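Long-range contacts in tRNA (guanine(9)-N1)-methyltransferase (Schizosaccharomyces pombe, PDB 4JWH), which methylates N1 of the guanosine at position 9 of cytoplasmic tRNA, using S-adenosyl-L-methionine as methyl donor: residues Arg105-Cys110 with Asp206-Ile211; Val128-Ser133 with Thr253-Phe258; Pro141-Ala146 with Arg170-Thr175; Ser177-Phe182 with Ser229-Lys234. All coordinates share one frame; numbering follows the deposited sequence. Where two conformers were deposited one is given.

Contact 1: Arg105-Cys110 with Asp206-Ile211; sequences RIVLDC and DKIYII. With SAH (S-adenosyl-L-homocysteine), chain C.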
# COMPACT_ATOMS: atom_id res chain seq x y z
N ARG A 105 -8.92 -1.46 5.84
CA ARG A 105 -7.54 -1.54 6.30
C ARG A 105 -6.66 -1.64 5.07
O ARG A 105 -6.96 -2.41 4.17
CB ARG A 105 -7.29 -2.77 7.18
CG ARG A 105 -7.67 -2.59 8.66
CD ARG A 105 -9.12 -2.18 8.85
NE ARG A 105 -10.08 -3.09 8.22
CZ ARG A 105 -10.52 -4.23 8.76
NH1 ARG A 105 -10.04 -4.65 9.93
NH2 ARG A 105 -11.42 -4.95 8.11
N ILE A 106 -5.58 -0.86 5.03
CA ILE A 106 -4.54 -1.07 4.01
C ILE A 106 -3.25 -1.45 4.71
O ILE A 106 -2.82 -0.77 5.62
CB ILE A 106 -4.35 0.15 3.06
CG1 ILE A 106 -5.64 0.40 2.25
CG2 ILE A 106 -3.07 -0.05 2.16
CD1 ILE A 106 -5.56 1.52 1.17
N VAL A 107 -2.64 -2.54 4.28
CA VAL A 107 -1.43 -3.06 4.91
C VAL A 107 -0.19 -2.84 4.04
O VAL A 107 -0.13 -3.32 2.88
CB VAL A 107 -1.55 -4.58 5.16
CG1 VAL A 107 -0.28 -5.16 5.70
CG2 VAL A 107 -2.76 -4.92 6.07
N LEU A 108 0.83 -2.19 4.61
CA LEU A 108 2.15 -2.24 4.01
C LEU A 108 2.89 -3.47 4.57
O LEU A 108 3.19 -3.54 5.79
CB LEU A 108 2.91 -0.93 4.23
CG LEU A 108 2.13 0.36 3.94
CD1 LEU A 108 2.96 1.61 4.18
CD2 LEU A 108 1.48 0.36 2.53
N ASP A 109 3.12 -4.45 3.69
CA ASP A 109 3.77 -5.69 4.07
C ASP A 109 5.28 -5.43 4.05
O ASP A 109 5.90 -5.42 2.99
CB ASP A 109 3.41 -6.83 3.11
CG ASP A 109 4.21 -8.11 3.35
OD1 ASP A 109 4.80 -8.30 4.44
OD2 ASP A 109 4.19 -8.97 2.46
N CYS A 110 5.84 -5.22 5.23
CA CYS A 110 7.24 -4.84 5.32
C CYS A 110 8.15 -6.02 5.62
O CYS A 110 9.11 -5.87 6.35
CB CYS A 110 7.44 -3.73 6.36
SG CYS A 110 6.54 -2.19 6.05
N ASP A 206 -15.31 -4.03 3.50
CA ASP A 206 -15.00 -5.03 4.54
C ASP A 206 -13.68 -5.77 4.27
O ASP A 206 -13.29 -6.67 5.04
CB ASP A 206 -16.21 -5.98 4.83
CG ASP A 206 -16.56 -6.87 3.65
OD1 ASP A 206 -17.08 -8.00 3.86
OD2 ASP A 206 -16.30 -6.46 2.50
N LYS A 207 -12.94 -5.32 3.24
CA LYS A 207 -11.70 -6.00 2.87
C LYS A 207 -10.41 -5.31 3.33
O LYS A 207 -10.40 -4.16 3.80
CB LYS A 207 -11.67 -6.26 1.35
CG LYS A 207 -12.86 -7.14 0.85
CD LYS A 207 -12.68 -8.60 1.23
CE LYS A 207 -13.84 -9.45 0.78
NZ LYS A 207 -14.07 -9.34 -0.69
N ILE A 208 -9.31 -6.03 3.19
CA ILE A 208 -8.06 -5.58 3.73
C ILE A 208 -7.10 -5.75 2.59
O ILE A 208 -6.90 -6.86 2.12
CB ILE A 208 -7.66 -6.42 4.97
CG1 ILE A 208 -8.73 -6.26 6.07
CG2 ILE A 208 -6.29 -6.01 5.45
CD1 ILE A 208 -8.57 -7.25 7.21
N TYR A 209 -6.54 -4.64 2.11
CA TYR A 209 -5.71 -4.66 0.88
C TYR A 209 -4.27 -4.57 1.25
O TYR A 209 -3.93 -3.73 2.05
CB TYR A 209 -6.13 -3.51 -0.08
CG TYR A 209 -7.53 -3.77 -0.54
CD1 TYR A 209 -7.78 -4.72 -1.53
CD2 TYR A 209 -8.62 -3.15 0.09
CE1 TYR A 209 -9.09 -5.01 -1.94
CE2 TYR A 209 -9.93 -3.45 -0.30
CZ TYR A 209 -10.15 -4.38 -1.31
OH TYR A 209 -11.42 -4.68 -1.71
N ILE A 210 -3.43 -5.44 0.70
CA ILE A 210 -2.01 -5.46 1.05
C ILE A 210 -1.18 -4.89 -0.10
O ILE A 210 -1.37 -5.26 -1.24
CB ILE A 210 -1.51 -6.88 1.36
CG1 ILE A 210 -2.38 -7.54 2.45
CG2 ILE A 210 -0.04 -6.86 1.84
CD1 ILE A 210 -2.32 -9.07 2.40
N ILE A 211 -0.26 -3.99 0.24
CA ILE A 211 0.79 -3.51 -0.69
C ILE A 211 2.14 -4.07 -0.24
O ILE A 211 2.49 -3.97 0.95
CB ILE A 211 0.84 -1.96 -0.73
CG1 ILE A 211 -0.56 -1.38 -1.02
CG2 ILE A 211 1.90 -1.48 -1.75
CD1 ILE A 211 -0.70 0.12 -0.82
N SAH C . 8.47 -7.26 -7.74
CA SAH C . 7.75 -6.66 -6.63
CB SAH C . 7.79 -5.13 -6.87
CG SAH C . 6.51 -4.49 -6.53
SD SAH C . 6.19 -2.77 -6.51
C SAH C . 6.45 -7.43 -6.47
O SAH C . 5.40 -6.99 -6.10
OXT SAH C . 6.45 -8.61 -6.66
C5' SAH C . 5.57 -2.56 -4.89
C4' SAH C . 4.12 -2.93 -4.62
O4' SAH C . 3.21 -2.09 -5.27
C3' SAH C . 3.68 -4.35 -4.98
O3' SAH C . 4.05 -5.29 -4.01
C2' SAH C . 2.20 -4.24 -5.15
O2' SAH C . 1.61 -4.38 -3.90
C1' SAH C . 2.09 -2.83 -5.66
N9 SAH C . 1.86 -2.75 -7.12
C8 SAH C . 2.64 -2.19 -8.00
N7 SAH C . 2.13 -2.22 -9.20
C5 SAH C . 0.97 -2.78 -9.10
C6 SAH C . -0.12 -3.14 -10.00
N6 SAH C . -0.04 -2.88 -11.28
N1 SAH C . -1.18 -3.73 -9.49
C2 SAH C . -1.27 -3.99 -8.20
N3 SAH C . -0.33 -3.72 -7.34
C4 SAH C . 0.79 -3.12 -7.71
O HOH W 1 -11.96 -3.65 5.98

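Contact 2: Val128-Ser133 with Thr253-Phe258; sequences VTRCHS and TVNQVF. With SAH (S-adenosyl-L-homocysteine), chain C.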
# COMPACT_ATOMS: atom_id res chain seq x y z
N VAL A 128 6.74 5.15 2.56
CA VAL A 128 5.86 4.88 3.70
C VAL A 128 5.33 6.18 4.27
O VAL A 128 4.15 6.29 4.59
CB VAL A 128 6.56 4.07 4.84
CG1 VAL A 128 5.74 4.09 6.15
CG2 VAL A 128 6.83 2.61 4.39
N THR A 129 6.22 7.16 4.43
CA THR A 129 5.83 8.50 4.91
C THR A 129 4.79 9.16 3.98
O THR A 129 3.81 9.74 4.44
CB THR A 129 7.08 9.40 5.05
OG1 THR A 129 8.01 8.79 5.95
CG2 THR A 129 6.71 10.81 5.55
N ARG A 130 5.00 9.04 2.66
CA ARG A 130 4.03 9.59 1.70
C ARG A 130 2.67 8.91 1.83
O ARG A 130 1.65 9.57 1.65
CB ARG A 130 4.55 9.57 0.24
CG ARG A 130 5.27 10.88 -0.18
CD ARG A 130 5.44 11.04 -1.69
NE ARG A 130 6.83 10.89 -2.14
CZ ARG A 130 7.23 11.10 -3.39
NH1 ARG A 130 6.36 11.48 -4.31
NH2 ARG A 130 8.50 10.93 -3.73
N CYS A 131 2.65 7.61 2.16
CA CYS A 131 1.36 6.89 2.35
C CYS A 131 0.61 7.49 3.54
O CYS A 131 -0.59 7.77 3.46
CB CYS A 131 1.54 5.38 2.59
SG CYS A 131 2.17 4.38 1.16
N HIS A 132 1.32 7.67 4.66
CA HIS A 132 0.70 8.38 5.79
C HIS A 132 0.22 9.79 5.42
O HIS A 132 -0.90 10.18 5.77
CB HIS A 132 1.64 8.45 6.99
CG HIS A 132 1.13 9.31 8.09
ND1 HIS A 132 1.66 10.54 8.38
CD2 HIS A 132 0.09 9.13 8.94
CE1 HIS A 132 0.99 11.08 9.39
NE2 HIS A 132 0.04 10.24 9.76
N SER A 133 1.03 10.55 4.69
CA SER A 133 0.63 11.96 4.40
C SER A 133 -0.58 11.99 3.47
O SER A 133 -1.50 12.78 3.67
CB SER A 133 1.80 12.76 3.79
OG SER A 133 2.98 12.48 4.53
N THR A 253 5.04 2.43 -7.68
CA THR A 253 5.72 2.44 -6.40
C THR A 253 4.68 2.20 -5.28
O THR A 253 3.46 2.32 -5.51
CB THR A 253 6.43 3.79 -6.13
OG1 THR A 253 5.45 4.82 -5.94
CG2 THR A 253 7.40 4.17 -7.28
N VAL A 254 5.17 1.86 -4.09
CA VAL A 254 4.30 1.67 -2.92
C VAL A 254 3.35 2.87 -2.75
O VAL A 254 2.14 2.70 -2.67
CB VAL A 254 5.12 1.46 -1.63
CG1 VAL A 254 4.20 1.44 -0.40
CG2 VAL A 254 5.98 0.17 -1.74
N ASN A 255 3.90 4.09 -2.75
CA ASN A 255 3.06 5.26 -2.51
C ASN A 255 2.14 5.56 -3.69
O ASN A 255 1.06 6.07 -3.49
CB ASN A 255 3.86 6.53 -2.16
CG ASN A 255 4.70 7.02 -3.32
OD1 ASN A 255 5.71 6.41 -3.63
ND2 ASN A 255 4.23 8.06 -4.03
N GLN A 256 2.56 5.28 -4.91
CA GLN A 256 1.67 5.50 -6.06
C GLN A 256 0.42 4.61 -5.96
O GLN A 256 -0.71 5.04 -6.21
CB GLN A 256 2.39 5.26 -7.39
CG GLN A 256 3.30 6.43 -7.80
CD GLN A 256 4.10 6.13 -9.05
OE1 GLN A 256 4.52 4.99 -9.26
NE2 GLN A 256 4.33 7.16 -9.88
N VAL A 257 0.63 3.37 -5.56
CA VAL A 257 -0.48 2.41 -5.46
C VAL A 257 -1.38 2.87 -4.32
O VAL A 257 -2.59 2.96 -4.48
CB VAL A 257 0.07 0.99 -5.16
CG1 VAL A 257 -1.06 0.05 -4.74
CG2 VAL A 257 0.77 0.46 -6.41
N PHE A 258 -0.79 3.20 -3.18
CA PHE A 258 -1.59 3.71 -2.06
C PHE A 258 -2.44 4.92 -2.46
O PHE A 258 -3.65 4.97 -2.19
CB PHE A 258 -0.75 4.09 -0.83
CG PHE A 258 -1.59 4.57 0.31
CD1 PHE A 258 -2.11 3.66 1.22
CD2 PHE A 258 -1.95 5.91 0.42
CE1 PHE A 258 -2.96 4.09 2.27
CE2 PHE A 258 -2.81 6.34 1.44
CZ PHE A 258 -3.31 5.41 2.36
N SAH C . 8.47 -7.26 -7.74
CA SAH C . 7.75 -6.66 -6.63
CB SAH C . 7.79 -5.13 -6.87
CG SAH C . 6.51 -4.49 -6.53
SD SAH C . 6.19 -2.77 -6.51
C SAH C . 6.45 -7.43 -6.47
O SAH C . 5.40 -6.99 -6.10
OXT SAH C . 6.45 -8.61 -6.66
C5' SAH C . 5.57 -2.56 -4.89
C4' SAH C . 4.12 -2.93 -4.62
O4' SAH C . 3.21 -2.09 -5.27
C3' SAH C . 3.68 -4.35 -4.98
O3' SAH C . 4.05 -5.29 -4.01
C2' SAH C . 2.20 -4.24 -5.15
O2' SAH C . 1.61 -4.38 -3.90
C1' SAH C . 2.09 -2.83 -5.66
N9 SAH C . 1.86 -2.75 -7.12
C8 SAH C . 2.64 -2.19 -8.00
N7 SAH C . 2.13 -2.22 -9.20
C5 SAH C . 0.97 -2.78 -9.10
C6 SAH C . -0.12 -3.14 -10.00
N6 SAH C . -0.04 -2.88 -11.28
N1 SAH C . -1.18 -3.73 -9.49
C2 SAH C . -1.27 -3.99 -8.20
N3 SAH C . -0.33 -3.72 -7.34
C4 SAH C . 0.79 -3.12 -7.71

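Contact 3: Pro141-Ala146 with Arg170-Thr175; sequences PVELFA and RYNPTT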
# COMPACT_ATOMS: atom_id res chain seq x y z
N PRO A 141 -10.02 8.64 4.93
CA PRO A 141 -8.84 7.98 5.44
C PRO A 141 -9.16 6.55 5.83
O PRO A 141 -10.25 6.27 6.28
CB PRO A 141 -8.47 8.77 6.71
CG PRO A 141 -9.42 9.87 6.81
CD PRO A 141 -10.35 9.88 5.67
N VAL A 142 -8.18 5.67 5.67
CA VAL A 142 -8.31 4.29 6.09
C VAL A 142 -7.46 4.06 7.32
O VAL A 142 -6.76 4.99 7.76
CB VAL A 142 -7.83 3.34 4.95
CG1 VAL A 142 -8.69 3.54 3.74
CG2 VAL A 142 -6.36 3.57 4.60
N GLU A 143 -7.48 2.83 7.84
CA GLU A 143 -6.48 2.43 8.82
C GLU A 143 -5.29 1.82 8.10
O GLU A 143 -5.41 0.77 7.42
CB GLU A 143 -7.06 1.47 9.90
CG GLU A 143 -7.94 2.16 10.98
CD GLU A 143 -7.23 3.11 11.96
OE1 GLU A 143 -5.98 3.13 12.11
OE2 GLU A 143 -7.95 3.85 12.65
N LEU A 144 -4.16 2.51 8.23
CA LEU A 144 -2.88 2.09 7.67
C LEU A 144 -2.09 1.19 8.63
O LEU A 144 -1.85 1.55 9.77
CB LEU A 144 -2.04 3.32 7.28
CG LEU A 144 -0.72 3.12 6.51
CD1 LEU A 144 -1.00 2.32 5.25
CD2 LEU A 144 -0.03 4.50 6.16
N PHE A 145 -1.70 0.01 8.16
CA PHE A 145 -0.90 -0.91 8.95
C PHE A 145 0.43 -1.05 8.26
O PHE A 145 0.50 -1.00 7.00
CB PHE A 145 -1.54 -2.30 9.09
CG PHE A 145 -2.67 -2.36 10.12
CD1 PHE A 145 -2.53 -3.10 11.31
CD2 PHE A 145 -3.86 -1.68 9.88
CE1 PHE A 145 -3.56 -3.16 12.24
CE2 PHE A 145 -4.89 -1.73 10.81
CZ PHE A 145 -4.73 -2.47 12.01
N ALA A 146 1.47 -1.20 9.07
CA ALA A 146 2.80 -1.59 8.57
C ALA A 146 3.23 -2.88 9.30
O ALA A 146 3.64 -2.85 10.48
CB ALA A 146 3.78 -0.49 8.78
N ARG A 170 -3.95 7.22 12.62
CA ARG A 170 -4.52 6.16 11.78
C ARG A 170 -3.41 5.28 11.20
O ARG A 170 -3.45 4.87 10.03
CB ARG A 170 -5.41 6.74 10.65
CG ARG A 170 -6.78 7.24 11.09
CD ARG A 170 -7.88 6.94 10.04
NE ARG A 170 -9.14 6.62 10.70
CZ ARG A 170 -10.05 5.74 10.26
NH1 ARG A 170 -9.90 5.07 9.12
NH2 ARG A 170 -11.15 5.56 10.99
N TYR A 171 -2.42 5.00 12.03
CA TYR A 171 -1.22 4.31 11.62
C TYR A 171 -0.87 3.25 12.65
O TYR A 171 -0.82 3.51 13.85
CB TYR A 171 -0.08 5.32 11.44
CG TYR A 171 1.29 4.73 11.24
CD1 TYR A 171 2.26 4.80 12.24
CD2 TYR A 171 1.65 4.15 10.01
CE1 TYR A 171 3.53 4.27 12.05
CE2 TYR A 171 2.90 3.62 9.81
CZ TYR A 171 3.85 3.67 10.82
OH TYR A 171 5.10 3.13 10.61
N ASN A 172 -0.67 2.04 12.18
CA ASN A 172 -0.50 0.90 13.06
C ASN A 172 0.71 0.04 12.68
O ASN A 172 0.56 -0.93 11.92
CB ASN A 172 -1.79 0.07 13.07
CG ASN A 172 -3.05 0.91 13.14
OD1 ASN A 172 -3.62 1.08 14.21
ND2 ASN A 172 -3.49 1.47 12.00
N PRO A 173 1.92 0.40 13.17
CA PRO A 173 3.05 -0.49 12.91
C PRO A 173 3.04 -1.70 13.85
O PRO A 173 2.53 -1.62 14.98
CB PRO A 173 4.27 0.40 13.15
CG PRO A 173 3.79 1.41 14.19
CD PRO A 173 2.33 1.63 13.89
N THR A 174 3.57 -2.83 13.38
CA THR A 174 3.63 -4.03 14.19
C THR A 174 4.67 -4.99 13.66
O THR A 174 4.90 -5.05 12.44
CB THR A 174 2.24 -4.71 14.37
OG1 THR A 174 2.35 -5.79 15.30
CG2 THR A 174 1.67 -5.26 13.03
N THR A 175 5.33 -5.71 14.56
CA THR A 175 6.26 -6.75 14.16
C THR A 175 5.47 -7.95 13.64
O THR A 175 5.99 -8.73 12.86
CB THR A 175 7.24 -7.21 15.31
OG1 THR A 175 6.47 -7.68 16.41
CG2 THR A 175 8.12 -6.07 15.78

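Contact 4: Ser177-Phe182 with Ser229-Lys234; sequences SYLEEF and SEQGIK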
# COMPACT_ATOMS: atom_id res chain seq x y z
N SER A 177 3.28 -10.28 11.38
CA SER A 177 2.97 -10.40 9.95
C SER A 177 1.50 -10.06 9.76
O SER A 177 0.74 -10.10 10.75
CB SER A 177 3.21 -11.84 9.49
OG SER A 177 2.15 -12.65 9.98
N TYR A 178 1.09 -9.71 8.53
CA TYR A 178 -0.33 -9.46 8.25
C TYR A 178 -1.17 -10.70 8.52
O TYR A 178 -2.32 -10.58 8.97
CB TYR A 178 -0.60 -8.90 6.82
CG TYR A 178 -0.07 -9.73 5.63
CD1 TYR A 178 1.06 -9.34 4.93
CD2 TYR A 178 -0.74 -10.86 5.19
CE1 TYR A 178 1.55 -10.09 3.84
CE2 TYR A 178 -0.26 -11.62 4.07
CZ TYR A 178 0.88 -11.23 3.42
OH TYR A 178 1.36 -11.96 2.35
N LEU A 179 -0.59 -11.87 8.25
CA LEU A 179 -1.24 -13.17 8.45
C LEU A 179 -1.51 -13.37 9.94
O LEU A 179 -2.57 -13.87 10.31
CB LEU A 179 -0.42 -14.33 7.86
CG LEU A 179 -1.15 -15.66 7.57
CD1 LEU A 179 -2.31 -15.48 6.59
CD2 LEU A 179 -0.18 -16.76 7.07
N GLU A 180 -0.57 -12.95 10.78
CA GLU A 180 -0.74 -12.99 12.22
C GLU A 180 -1.77 -11.99 12.67
O GLU A 180 -2.70 -12.36 13.37
CB GLU A 180 0.60 -12.77 12.96
CG GLU A 180 1.58 -13.93 12.75
CD GLU A 180 2.97 -13.69 13.34
OE1 GLU A 180 3.56 -14.69 13.82
OE2 GLU A 180 3.50 -12.55 13.29
N GLU A 181 -1.60 -10.73 12.25
CA GLU A 181 -2.48 -9.66 12.68
C GLU A 181 -3.95 -9.84 12.22
O GLU A 181 -4.88 -9.48 12.96
CB GLU A 181 -1.89 -8.30 12.25
CG GLU A 181 -2.72 -7.07 12.53
CD GLU A 181 -2.73 -6.67 14.00
OE1 GLU A 181 -3.73 -6.06 14.42
OE2 GLU A 181 -1.74 -6.95 14.73
N PHE A 182 -4.14 -10.42 11.04
CA PHE A 182 -5.48 -10.62 10.45
C PHE A 182 -5.87 -12.09 10.19
O PHE A 182 -6.58 -12.39 9.25
CB PHE A 182 -5.62 -9.80 9.15
CG PHE A 182 -5.46 -8.32 9.36
CD1 PHE A 182 -4.26 -7.68 9.01
CD2 PHE A 182 -6.47 -7.57 9.97
CE1 PHE A 182 -4.10 -6.30 9.23
CE2 PHE A 182 -6.33 -6.19 10.17
CZ PHE A 182 -5.15 -5.55 9.81
N SER A 229 -0.00 -16.48 -2.91
CA SER A 229 -0.47 -17.81 -3.36
C SER A 229 -0.12 -18.90 -2.37
O SER A 229 -1.00 -19.70 -1.98
CB SER A 229 0.11 -18.18 -4.73
OG SER A 229 -0.17 -17.16 -5.64
N GLU A 230 1.14 -18.92 -1.94
CA GLU A 230 1.57 -19.92 -0.95
C GLU A 230 0.73 -19.85 0.32
O GLU A 230 0.49 -20.88 0.96
CB GLU A 230 3.06 -19.80 -0.63
CG GLU A 230 3.69 -20.99 0.10
CD GLU A 230 3.40 -21.05 1.60
OE1 GLU A 230 3.46 -22.15 2.18
OE2 GLU A 230 3.08 -20.01 2.20
N GLN A 231 0.29 -18.65 0.69
CA GLN A 231 -0.58 -18.51 1.88
C GLN A 231 -2.05 -18.84 1.62
O GLN A 231 -2.84 -18.88 2.55
CB GLN A 231 -0.51 -17.09 2.46
CG GLN A 231 0.85 -16.69 3.03
CD GLN A 231 0.96 -15.19 3.29
OE1 GLN A 231 0.30 -14.38 2.64
NE2 GLN A 231 1.80 -14.82 4.23
N GLY A 232 -2.44 -18.99 0.35
CA GLY A 232 -3.84 -19.17 -0.02
C GLY A 232 -4.69 -17.89 -0.00
O GLY A 232 -5.88 -17.97 0.25
N ILE A 233 -4.07 -16.73 -0.24
CA ILE A 233 -4.76 -15.43 -0.22
C ILE A 233 -4.94 -14.94 -1.64
O ILE A 233 -4.09 -15.14 -2.50
CB ILE A 233 -3.96 -14.36 0.61
CG1 ILE A 233 -3.94 -14.70 2.10
CG2 ILE A 233 -4.53 -12.94 0.44
CD1 ILE A 233 -2.76 -14.05 2.81
N LYS A 234 -6.05 -14.26 -1.89
CA LYS A 234 -6.33 -13.77 -3.22
C LYS A 234 -5.50 -12.54 -3.58
O LYS A 234 -5.16 -11.73 -2.71
CB LYS A 234 -7.83 -13.52 -3.39

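Contact 1: Arg105-Cys110 with Asp206-Ile211
Lys207 meets Arg105 through a water: water 1 accepts from Arg105 NH2 at 2.6 Å, lies at the edge of the guanidinium in its plane, and is 2.7 Å from Lys207 O, to which it can donate. Next comes Ile208, whose CG1 sits over one face of that guanidinium, towards its rim, 3.6 Å from Arg105 NH2. The Arg105 chain bends at chi2 (56°) and again at chi3 (55°), which folds the head back over the isoleucine. With an alanine in place of Arg105, Ile208 would probably lose the cover over CG1 and CD1, and the water one of its anchors. Ile208 CG2, on the same face of the sheet, touches Val107 CG2 at 3.7 Å. Tyr209 supplies backbone alone to the pairing: its N donates to Arg105 O and its O takes Val107 N at 2.8 Å, while its hydroxyl is bonded to Asp204 N. Ile210 sets CG2 against Asp109 CB (3.7 Å); the Asp109 carboxylate itself is held by Tyr191 and Lys227. Ile211 continues the ladder, its N giving a 2.7 Å bond to Val107 O and its O receiving Asp109 N at 2.9 Å. On the Ile106 and Leu108 face, Ile211 CD1 rests against Ile106 CG2, and Ile211 CG2 faces the ribose of S-adenosyl-L-homocysteine. Regular backbone bonds and branched aliphatic packing thus join two central parallel strands into an apolar wall that ends against the bound ligand.

Contact 2: Val128-Ser133 with Thr253-Phe258
Cys131 leans on Phe258 at the centre of this helix pair, and its side chain is the one to follow outward. CB stands over one face of the Phe258 ring, offset toward the rim, in a CH-pi contact 4.2 Å from the centroid. From there chi1 of -68° puts SG anti to the carbonyl carbon and carries it past the ring towards the other helix. SG then presses on Phe258 CB at 3.5 Å and touches Val254 CG1 at 3.9 Å, and it also lies near Asn255 CA. Relative to the ring the sulfur is oblique, 4.7 Å from the centroid, a sulfur-aromatic contact at a slant. The backbone of the same cysteine adds to the grip, with Cys131 O 3.3 Å from Phe258 CE2. Towards solvent, Arg130 CB meets Asn255 CB at 3.9 Å, while the Asn255 amide bonds to Glu259. Thr253 and Gln256 form a capping box that fixes the start of the second helix: Gln256 N donates to Thr253 OG1, and Thr253 N to Gln256 OE1. Segments 128-133 and 254-258, their axes 8.6 Å apart at closest approach and 19° from parallel, belong to helices on the sheet face that carries Ile106 and Leu108. Val257, one residue before the phenylalanine, sends CG2 to the adenine N9 of S-adenosyl-L-homocysteine. What binds the helices is therefore dispersion and sulfur-ring contact, with the polar groups engaged mainly within their own helix.

Contact 3: Pro141-Ala146 with Arg170-Thr175
Pro141 lays CB against Arg170 CD at 3.8 Å, where the two segments begin to run together. Past Val142, whose carbonyl is bonded to Asn135, the side chain of Glu143 crosses that of Arg170 at about a right angle. Its OE2 stands over one face of the guanidinium, 3.6 Å from Arg170 NE, a salt bridge of charge alone with no N-H aimed at the oxygen. The other oxygen, OE1, takes Asn172 ND2 on its anti side in an almost straight bond of 3.0 Å. Leu144 carries the pairing on: its N donates to Arg170 O at 3.1 Å, and its O is gripped twice, by Asn172 N and by Asn172 ND2 at 2.8 Å. Spent on two acceptors, the amide nitrogen holds the whole group nearly flat over Phe145, amide and ring planes 19° apart and Asn172 CB 3.7 Å from the ring centroid. With chi1 of -78°, CG anti to the carbonyl carbon, the Phe145 ring is placed against that amide. A serine in place of Phe145 would probably strip the amide of this stacking surface and open a gap beside Phe182, which meets the ring edge-to-face. Ala146 finishes the run, its N bonded to Asn172 O and its O to Thr174 N at 2.9 Å, with CB near Pro173 on the Leu144 side. Strands 143-147 and 171-173, connected through helix 151-161, make a parallel beta-alpha-beta unit at the edge of the SPOUT-family sheet.

Contact 4: Ser177-Phe182 with Ser229-Lys234
The one hydrogen bond across this contact is short and spans widely spaced backbones: Tyr178 OH donates to Gln231 OE1 at 2.7 Å, between helix 178-181 and the end of helix 223-231, where the nearest CA atoms, in Leu179 and Gln231, are 8.5 Å apart. The two side chains come from opposite directions, and the amide plane stands almost perpendicular to the ring, 87° away, with OE1 at the ring edge. The hydroxyl meets the carbonyl well off its axis, at 116°, tilted somewhat out of the carbonyl plane. Tyr178 gets there with chi1 of 56°, CG lodged between the backbone N and the carbonyl carbon, while Gln231 reaches across as an extended chain beyond CG. Beside the bond, Ile233 CD1 rests at the edge of the same ring, 3.7 Å from Tyr178 CE2. Each helix has a defined end. Ser177 and Glu180 make a capping box, Glu180 N donating to Ser177 OG at 2.9 Å and Ser177 N to Glu180 OE2; helix 223-231 stops in a Schellman motif at Gly232, which has positive phi. The turn brings in Ile233 just ahead of strand 234-236, one of the two outer strands of the sheet. Alongside the polar pair, Leu179 CD1 packs on Ile233 CD1 at 4.1 Å, and Leu179 CD2 lies 4.0 Å from the amide nitrogen Gln231 NE2. Tyr178 packs on Val107 and Ile210, on the sheet face opposite to the one that carries Ile106 and Leu108, and Ile233 on Leu189.

Overall arrangement
Contacts 1 and 2 form the buried core, and both touch S-adenosyl-L-homocysteine; contacts 3 and 4 are only partly buried and lie farther from it. Contacts 1 and 3 are parallel strand pairings in one sheet, joined by probable backbone bonds between Ile106, Leu108 and Phe145, yet the inner pair is packed with aliphatic branches while the outer one adds a carboxylate, an amide and a guanidinium to its backbone bonds. Contact 2 covers one face of that sheet through Phe258, and contact 4 the other through Tyr178 and Phe182; their nearest atoms are about 12 Å apart. Helix packing is apolar in contact 2, whereas a single tyrosine-glutamine bond marks contact 4.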